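Local coordinates for ABC transporter, periplasmic substrate-binding protein (Vibrio cholerae O1 biovar eltor, PDB 1TWY) that probably binds phosphate in the periplasm and delivers it to an ABC-type transporter in the inner membrane, at residues T36-I41 / I79-R84; A101-A106 / R237-L242; K143-T148 / T180-N185. All coordinates share one frame; numbering follows the deposited sequence.

Contact 1: T36-I41 / I79-R84. With PO4 (phosphate ion), chain I.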
# COMPACT_ATOMS: atom_id res chain seq x y z
N THR A 36 -6.27 -6.53 3.12
CA THR A 36 -7.02 -6.61 1.91
C THR A 36 -6.14 -6.13 0.75
O THR A 36 -6.42 -6.57 -0.34
CB THR A 36 -8.26 -5.65 1.95
OG1 THR A 36 -7.82 -4.31 2.14
CG2 THR A 36 -9.25 -6.06 3.09
N SER A 37 -5.18 -5.30 1.00
CA SER A 37 -4.16 -4.92 -0.04
C SER A 37 -3.42 -6.21 -0.53
O SER A 37 -3.35 -6.50 -1.74
CB SER A 37 -3.22 -3.85 0.48
OG SER A 37 -3.97 -2.73 1.13
N VAL A 38 -2.91 -6.98 0.39
CA VAL A 38 -2.19 -8.23 0.08
C VAL A 38 -3.12 -9.24 -0.45
O VAL A 38 -2.77 -10.08 -1.30
CB VAL A 38 -1.46 -8.75 1.27
CG1 VAL A 38 -0.58 -9.96 0.83
CG2 VAL A 38 -0.60 -7.73 1.79
N ALA A 39 -4.39 -9.26 -0.08
CA ALA A 39 -5.29 -10.31 -0.49
C ALA A 39 -5.53 -10.30 -2.04
O ALA A 39 -5.83 -11.30 -2.58
CB ALA A 39 -6.63 -10.19 0.20
N ARG A 40 -5.45 -9.16 -2.65
CA ARG A 40 -5.62 -8.99 -4.14
C ARG A 40 -4.60 -9.94 -4.84
O ARG A 40 -4.95 -10.86 -5.56
CB ARG A 40 -5.35 -7.51 -4.52
CG ARG A 40 -6.39 -6.52 -3.88
CD ARG A 40 -6.45 -5.14 -4.58
NE ARG A 40 -6.62 -5.33 -6.01
CZ ARG A 40 -5.84 -4.82 -6.96
NH1 ARG A 40 -4.78 -4.07 -6.66
NH2 ARG A 40 -6.12 -5.08 -8.23
N ILE A 41 -3.35 -9.92 -4.42
CA ILE A 41 -2.37 -10.84 -5.05
C ILE A 41 -2.41 -12.21 -4.43
O ILE A 41 -2.24 -13.20 -5.11
CB ILE A 41 -0.97 -10.21 -5.06
CG1 ILE A 41 0.04 -11.00 -5.91
CG2 ILE A 41 -0.36 -10.03 -3.63
CD1 ILE A 41 -0.38 -11.16 -7.47
N ILE A 79 -1.48 -18.12 8.82
CA ILE A 79 -0.63 -17.11 8.27
C ILE A 79 -1.27 -15.77 8.38
O ILE A 79 -2.43 -15.73 8.13
CB ILE A 79 -0.21 -17.44 6.76
CG1 ILE A 79 0.36 -18.87 6.69
CG2 ILE A 79 0.82 -16.42 6.31
CD1 ILE A 79 0.60 -19.41 5.30
N ALA A 80 -0.59 -14.69 8.68
CA ALA A 80 -1.22 -13.40 8.53
C ALA A 80 -0.51 -12.67 7.36
O ALA A 80 0.64 -12.90 7.01
CB ALA A 80 -1.20 -12.60 9.76
N MSE A 81 -1.22 -11.67 6.80
CA MSE A 81 -0.63 -10.85 5.81
C MSE A 81 -0.91 -9.37 6.22
O MSE A 81 -2.00 -9.07 6.72
CB MSE A 81 -1.16 -11.21 4.40
CG MSE A 81 -2.54 -11.09 4.24
SE MSE A 81 -3.12 -12.10 2.54
CE MSE A 81 -4.87 -12.06 3.36
N THR A 82 0.08 -8.52 6.09
CA THR A 82 -0.07 -7.10 6.41
C THR A 82 0.45 -6.28 5.27
O THR A 82 1.24 -6.69 4.50
CB THR A 82 0.66 -6.65 7.70
OG1 THR A 82 2.10 -6.64 7.52
CG2 THR A 82 0.32 -7.52 8.90
N SER A 83 -0.03 -5.03 5.18
CA SER A 83 0.51 -4.03 4.31
C SER A 83 1.27 -2.90 4.99
O SER A 83 1.37 -1.75 4.48
CB SER A 83 -0.64 -3.55 3.45
OG SER A 83 -1.65 -3.01 4.34
N ARG A 84 1.81 -3.17 6.15
CA ARG A 84 2.56 -2.25 6.99
C ARG A 84 3.45 -3.03 7.87
O ARG A 84 3.23 -4.22 8.09
CB ARG A 84 1.68 -1.40 7.87
CG ARG A 84 0.82 -2.23 8.78
CD ARG A 84 0.04 -1.36 9.74
NE ARG A 84 -0.88 -2.09 10.62
CZ ARG A 84 -0.52 -2.70 11.75
NH1 ARG A 84 0.75 -2.80 12.07
NH2 ARG A 84 -1.44 -3.31 12.52
P PO4 I . -5.17 -3.31 4.69
O1 PO4 I . -4.18 -3.61 3.55
O2 PO4 I . -5.53 -1.72 4.62
O3 PO4 I . -6.50 -4.13 4.57
O4 PO4 I . -4.62 -3.46 6.09
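Selenomethionine Met81 reaches from strand 79-82 toward the first turn of helix 36-52 and runs past Val38 in the opposite direction to that side chain. Met81 CB lies 3.8 Å from Val38 CG1. CG, set between the backbone N and the carbonyl carbon (chi1 59°), meets CB of Val38. From there the chain is extended: Met81 SE rests 3.7 Å from Val38 CG1, and the terminal CE of Met81 ends 4.1 Å from CB of Ala39. The other branch, Val38 CG2, turns to the backbone and sits 3.4 Å from Thr82 O.

Beyond this apolar patch the contact becomes polar. CB of Ser37 and CB of Ser83 approach to 3.9 Å, and both hydroxyls donate to one oxygen of a phosphate probably acquired from the crystallisation liquor: Ser37 OG to O1 at 2.6 Å and Ser83 OG to O1 at 2.7 Å. The amide of Ser37 adds a third bond to O1, while Thr36 grips O3 with N and OG1. Ser35 and Ser65 contribute further hydroxyls. The helix start after strand 29-34 thus supplies amides and some hydroxyls, and Ser83, following strand 79-82, closes an anion site consistent with that of periplasmic phosphate-binding proteins.

Contact 2: A101-A106 / R237-L242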
# COMPACT_ATOMS: atom_id res chain seq x y z
N ALA A 101 6.63 -8.56 -1.00
CA ALA A 101 6.78 -7.57 -2.06
C ALA A 101 6.69 -6.19 -1.51
O ALA A 101 6.34 -6.02 -0.36
CB ALA A 101 5.75 -7.78 -3.12
N PHE A 102 6.98 -5.18 -2.32
CA PHE A 102 6.68 -3.79 -1.99
C PHE A 102 5.65 -3.32 -2.95
O PHE A 102 5.50 -3.80 -4.04
CB PHE A 102 7.90 -2.91 -2.05
CG PHE A 102 8.86 -3.13 -0.88
CD1 PHE A 102 8.55 -2.66 0.38
CD2 PHE A 102 10.06 -3.76 -1.06
CE1 PHE A 102 9.39 -2.85 1.44
CE2 PHE A 102 10.91 -3.97 0.01
CZ PHE A 102 10.55 -3.50 1.26
N ASP A 103 4.83 -2.37 -2.49
CA ASP A 103 3.81 -1.80 -3.37
C ASP A 103 3.97 -0.30 -3.31
O ASP A 103 4.21 0.26 -2.28
CB ASP A 103 2.43 -2.27 -2.87
CG ASP A 103 1.28 -1.65 -3.58
OD1 ASP A 103 1.29 -1.59 -4.84
OD2 ASP A 103 0.37 -1.12 -2.89
N GLY A 104 4.03 0.38 -4.41
CA GLY A 104 4.41 1.78 -4.37
C GLY A 104 3.19 2.69 -4.67
O GLY A 104 2.15 2.21 -5.18
N LEU A 105 3.27 3.94 -4.23
CA LEU A 105 2.31 4.96 -4.51
C LEU A 105 2.97 6.04 -5.31
O LEU A 105 4.12 6.40 -5.02
CB LEU A 105 1.79 5.58 -3.19
CG LEU A 105 0.98 4.70 -2.23
CD1 LEU A 105 0.55 5.55 -1.03
CD2 LEU A 105 -0.27 4.22 -2.82
N ALA A 106 2.24 6.63 -6.25
CA ALA A 106 2.67 7.80 -7.02
C ALA A 106 1.85 8.99 -6.69
O ALA A 106 0.67 8.88 -6.43
CB ALA A 106 2.47 7.53 -8.58
N ARG A 237 5.02 0.65 0.51
CA ARG A 237 4.63 -0.05 1.71
C ARG A 237 4.97 -1.53 1.48
O ARG A 237 4.97 -1.98 0.35
CB ARG A 237 3.13 0.07 1.98
CG ARG A 237 2.28 -0.51 0.91
CD ARG A 237 0.87 -0.06 0.99
NE ARG A 237 0.11 -0.49 -0.15
CZ ARG A 237 -1.19 -0.78 -0.13
NH1 ARG A 237 -1.83 -0.64 0.99
NH2 ARG A 237 -1.84 -1.25 -1.22
N PRO A 238 5.31 -2.23 2.56
CA PRO A 238 5.60 -3.64 2.47
C PRO A 238 4.37 -4.53 2.44
O PRO A 238 3.38 -4.16 3.14
CB PRO A 238 6.39 -3.92 3.81
CG PRO A 238 5.82 -2.96 4.74
CD PRO A 238 5.54 -1.71 3.90
N PHE A 239 4.39 -5.65 1.71
CA PHE A 239 3.42 -6.71 1.91
C PHE A 239 4.18 -7.77 2.72
O PHE A 239 5.08 -8.37 2.19
CB PHE A 239 3.01 -7.31 0.60
CG PHE A 239 2.03 -6.44 -0.23
CD1 PHE A 239 1.65 -5.20 0.21
CD2 PHE A 239 1.46 -6.94 -1.36
CE1 PHE A 239 0.70 -4.45 -0.50
CE2 PHE A 239 0.53 -6.22 -2.09
CZ PHE A 239 0.17 -4.97 -1.66
N LEU A 240 3.88 -7.91 4.01
CA LEU A 240 4.51 -8.89 4.89
C LEU A 240 3.67 -10.07 5.09
O LEU A 240 2.40 -10.09 5.14
CB LEU A 240 4.76 -8.25 6.25
CG LEU A 240 5.59 -6.99 6.32
CD1 LEU A 240 5.76 -6.65 7.77
CD2 LEU A 240 7.00 -7.17 5.58
N ILE A 241 4.34 -11.19 5.26
CA ILE A 241 3.77 -12.48 5.57
C ILE A 241 4.35 -12.90 6.96
O ILE A 241 5.57 -12.89 7.14
CB ILE A 241 4.18 -13.52 4.56
CG1 ILE A 241 3.80 -13.08 3.09
CG2 ILE A 241 3.52 -14.83 4.86
CD1 ILE A 241 2.36 -12.94 2.89
N LEU A 242 3.43 -13.21 7.85
CA LEU A 242 3.72 -13.55 9.27
C LEU A 242 3.27 -14.98 9.51
O LEU A 242 2.20 -15.41 9.14
CB LEU A 242 2.96 -12.63 10.22
CG LEU A 242 3.31 -11.17 10.36
CD1 LEU A 242 3.23 -10.44 9.15
CD2 LEU A 242 2.27 -10.52 11.29
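Asp103 and Arg237 form an antiparallel hydrogen-bonded pair whose side chains run alongside each other in the same direction. The arginine's CG sits between its backbone N and carbonyl carbon (chi1 62°), and the chain then runs extended to NE, which brings the guanidinium edge alongside the carboxylate. Asp103 has its CG anti to the backbone N (chi1 174°), which swings the carboxylate toward that edge. Both Arg237 NE and Arg237 NH2 donate to the single oxygen Asp103 OD2, each at 2.8 Å. That oxygen lies in the guanidinium plane, although the carboxylate plane is turned 45° from it; OD2 meets NE with its anti lone pair, while NH2 comes nearly along its C-O axis.

Phe239 fills the same side of the sheet. Phe239 CE1 stands 3.8 Å above one face of the Arg237 guanidinium, near its border rather than its centre, and is also 3.7 Å from Asp103 CB. On the opposite side, Phe102 and Pro238 make a non-hydrogen-bonded pair, with Phe102 CE1 4.0 Å from Pro238 CB.

Backbone bonds fix the register: the amides of Asp103 and Arg237 each donate to the other's carbonyl oxygen, and Phe239 N donates to Ala101 O at 2.9 Å. Ser37 and Ser158 hold Arg237 NH1. Gripped at all three nitrogens, the guanidinium is fixed in rotation; the Arg237 side chain lies about 5 Å from the phosphate (nearest atoms), and its charge, partly balanced by Asp103, would probably still help attract an anion.

Contact 3: K143-T148 / T180-N185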
# COMPACT_ATOMS: atom_id res chain seq x y z
N LYS A 143 -5.13 27.96 -6.58
CA LYS A 143 -5.59 27.26 -5.41
C LYS A 143 -5.49 25.76 -5.68
O LYS A 143 -5.96 25.23 -6.74
CB LYS A 143 -6.99 27.63 -5.00
CG LYS A 143 -7.49 27.02 -3.69
CD LYS A 143 -8.84 27.61 -3.25
CE LYS A 143 -9.31 26.91 -1.98
NZ LYS A 143 -8.22 26.69 -0.95
N ILE A 144 -4.89 25.08 -4.72
CA ILE A 144 -4.78 23.59 -4.77
C ILE A 144 -6.10 22.87 -4.51
O ILE A 144 -6.84 23.18 -3.55
CB ILE A 144 -3.65 23.10 -3.82
CG1 ILE A 144 -2.32 23.71 -4.19
CG2 ILE A 144 -3.65 21.54 -3.96
CD1 ILE A 144 -1.30 23.40 -3.22
N ALA A 145 -6.47 21.90 -5.37
CA ALA A 145 -7.61 20.98 -5.00
C ALA A 145 -6.92 19.66 -4.55
O ALA A 145 -6.18 19.04 -5.35
CB ALA A 145 -8.56 20.70 -6.15
N VAL A 146 -7.04 19.34 -3.30
CA VAL A 146 -6.42 18.13 -2.72
C VAL A 146 -7.42 17.05 -2.92
O VAL A 146 -8.50 17.14 -2.50
CB VAL A 146 -6.27 18.33 -1.21
CG1 VAL A 146 -5.62 17.13 -0.53
CG2 VAL A 146 -5.37 19.54 -0.97
N VAL A 147 -7.00 15.92 -3.48
CA VAL A 147 -7.83 14.74 -3.74
C VAL A 147 -7.27 13.54 -2.97
O VAL A 147 -6.08 13.29 -2.90
CB VAL A 147 -7.90 14.45 -5.17
CG1 VAL A 147 -9.09 13.41 -5.37
CG2 VAL A 147 -8.07 15.66 -6.01
N THR A 148 -8.20 12.78 -2.35
CA THR A 148 -7.94 11.67 -1.57
C THR A 148 -8.87 10.50 -1.95
O THR A 148 -9.71 10.68 -2.85
CB THR A 148 -7.87 12.02 -0.09
OG1 THR A 148 -7.35 10.85 0.60
CG2 THR A 148 -9.25 12.34 0.51
N THR A 180 -11.53 19.59 3.73
CA THR A 180 -11.76 20.16 2.40
C THR A 180 -11.21 19.29 1.22
O THR A 180 -11.52 19.56 0.04
CB THR A 180 -11.15 21.55 2.25
OG1 THR A 180 -9.78 21.61 2.68
CG2 THR A 180 -12.00 22.64 3.03
N ALA A 181 -10.46 18.24 1.54
CA ALA A 181 -10.02 17.32 0.48
C ALA A 181 -11.23 16.68 -0.21
O ALA A 181 -12.25 16.41 0.40
CB ALA A 181 -9.25 16.28 1.11
N LEU A 182 -11.09 16.40 -1.50
CA LEU A 182 -12.19 15.76 -2.26
C LEU A 182 -11.91 14.28 -2.31
O LEU A 182 -10.79 13.82 -2.44
CB LEU A 182 -12.10 16.25 -3.65
CG LEU A 182 -12.59 17.69 -3.79
CD1 LEU A 182 -11.95 18.13 -5.01
CD2 LEU A 182 -14.15 17.58 -3.87
N VAL A 183 -12.95 13.52 -2.16
CA VAL A 183 -12.83 12.07 -2.16
C VAL A 183 -13.29 11.51 -3.50
O VAL A 183 -14.37 11.84 -4.00
CB VAL A 183 -13.76 11.45 -1.08
CG1 VAL A 183 -13.84 9.95 -1.18
CG2 VAL A 183 -13.21 11.77 0.35
N VAL A 184 -12.47 10.61 -4.00
CA VAL A 184 -12.81 9.72 -5.13
C VAL A 184 -12.64 8.27 -4.71
O VAL A 184 -12.04 7.97 -3.68
CB VAL A 184 -11.96 10.02 -6.36
CG1 VAL A 184 -12.11 11.47 -6.81
CG2 VAL A 184 -10.48 9.74 -6.16
N ASN A 185 -13.19 7.35 -5.50
CA ASN A 185 -13.38 5.97 -5.06
C ASN A 185 -12.63 4.89 -5.88
O ASN A 185 -12.90 3.69 -5.65
CB ASN A 185 -14.85 5.64 -4.92
CG ASN A 185 -15.50 5.43 -6.19
OD1 ASN A 185 -14.99 5.82 -7.23
ND2 ASN A 185 -16.73 4.72 -6.14
O HOH W 1 -9.24 20.65 -1.65
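Val146 O and Leu182 N open a parallel pairing between strands 145-149 and 182-184, with a bond of 2.9 Å at 168°. Thr148 then bonds in both directions: its N donates to Leu182 O at 2.8 Å, and its O accepts from Val184 N at 3.0 Å. The axes of the short segments 145-148 and 182-184 lie 36° apart, as expected of a twisted parallel pair. CA-H groups of Ala181, Val147 and Val183 add contacts to the carbonyls of Val146, Leu182 and Thr148.

Side chains close around this backbone core. Val147 CG1, anti to its own N (chi1 -166°), comes 3.4 Å from Leu182 O and 3.9 Å from Val184 CG1, the two valines crossing at about a right angle. On the other face, Thr148 CG2 touches both CB of Ala181 and CG2 of Val183, each at 4.0 Å.

At the entry to the pairing, one water accepts from Val146 N and donates to Thr180 O, bridging strand 145-149 and the loop that leads into strand 182-184. Farther out, Met190 and Leu193 of helix 187-196 cover Val147 and Val184, Tyr127 OH bonds Val147 O, and strand 200-205 flanks strand 145-149 on its other edge. Chemically, this is a joint whose polar bonds belong to the backbone and its bridging water; the side chains add apolar packing, buried at Val147 and Val184 beneath the helix but more exposed at Leu182 and Val183.

In the fold
All three contacts reach one mixed, branched sheet. Contacts 1 and 2 are neighbours, their centres 9 Å apart: strand 79-82 pairs antiparallel with strand 236-243, and Ser37 joins both by bonding the phosphate and Arg237. Contact 3 lies remote, its centre about 27 Å from that of contact 1 and about 25 Å from that of contact 2. Along the chain, contact 1 closes first; both segments of contact 3 then come between those of contact 2 in the sequence. Strand 96-109 pairs with both 236-243 and 200-205, and 200-205 pairs in turn with 145-149, so the link to contact 3 runs through it. This is consistent with the two-lobed design of periplasmic binding proteins, with the phosphate near contacts 1 and 2.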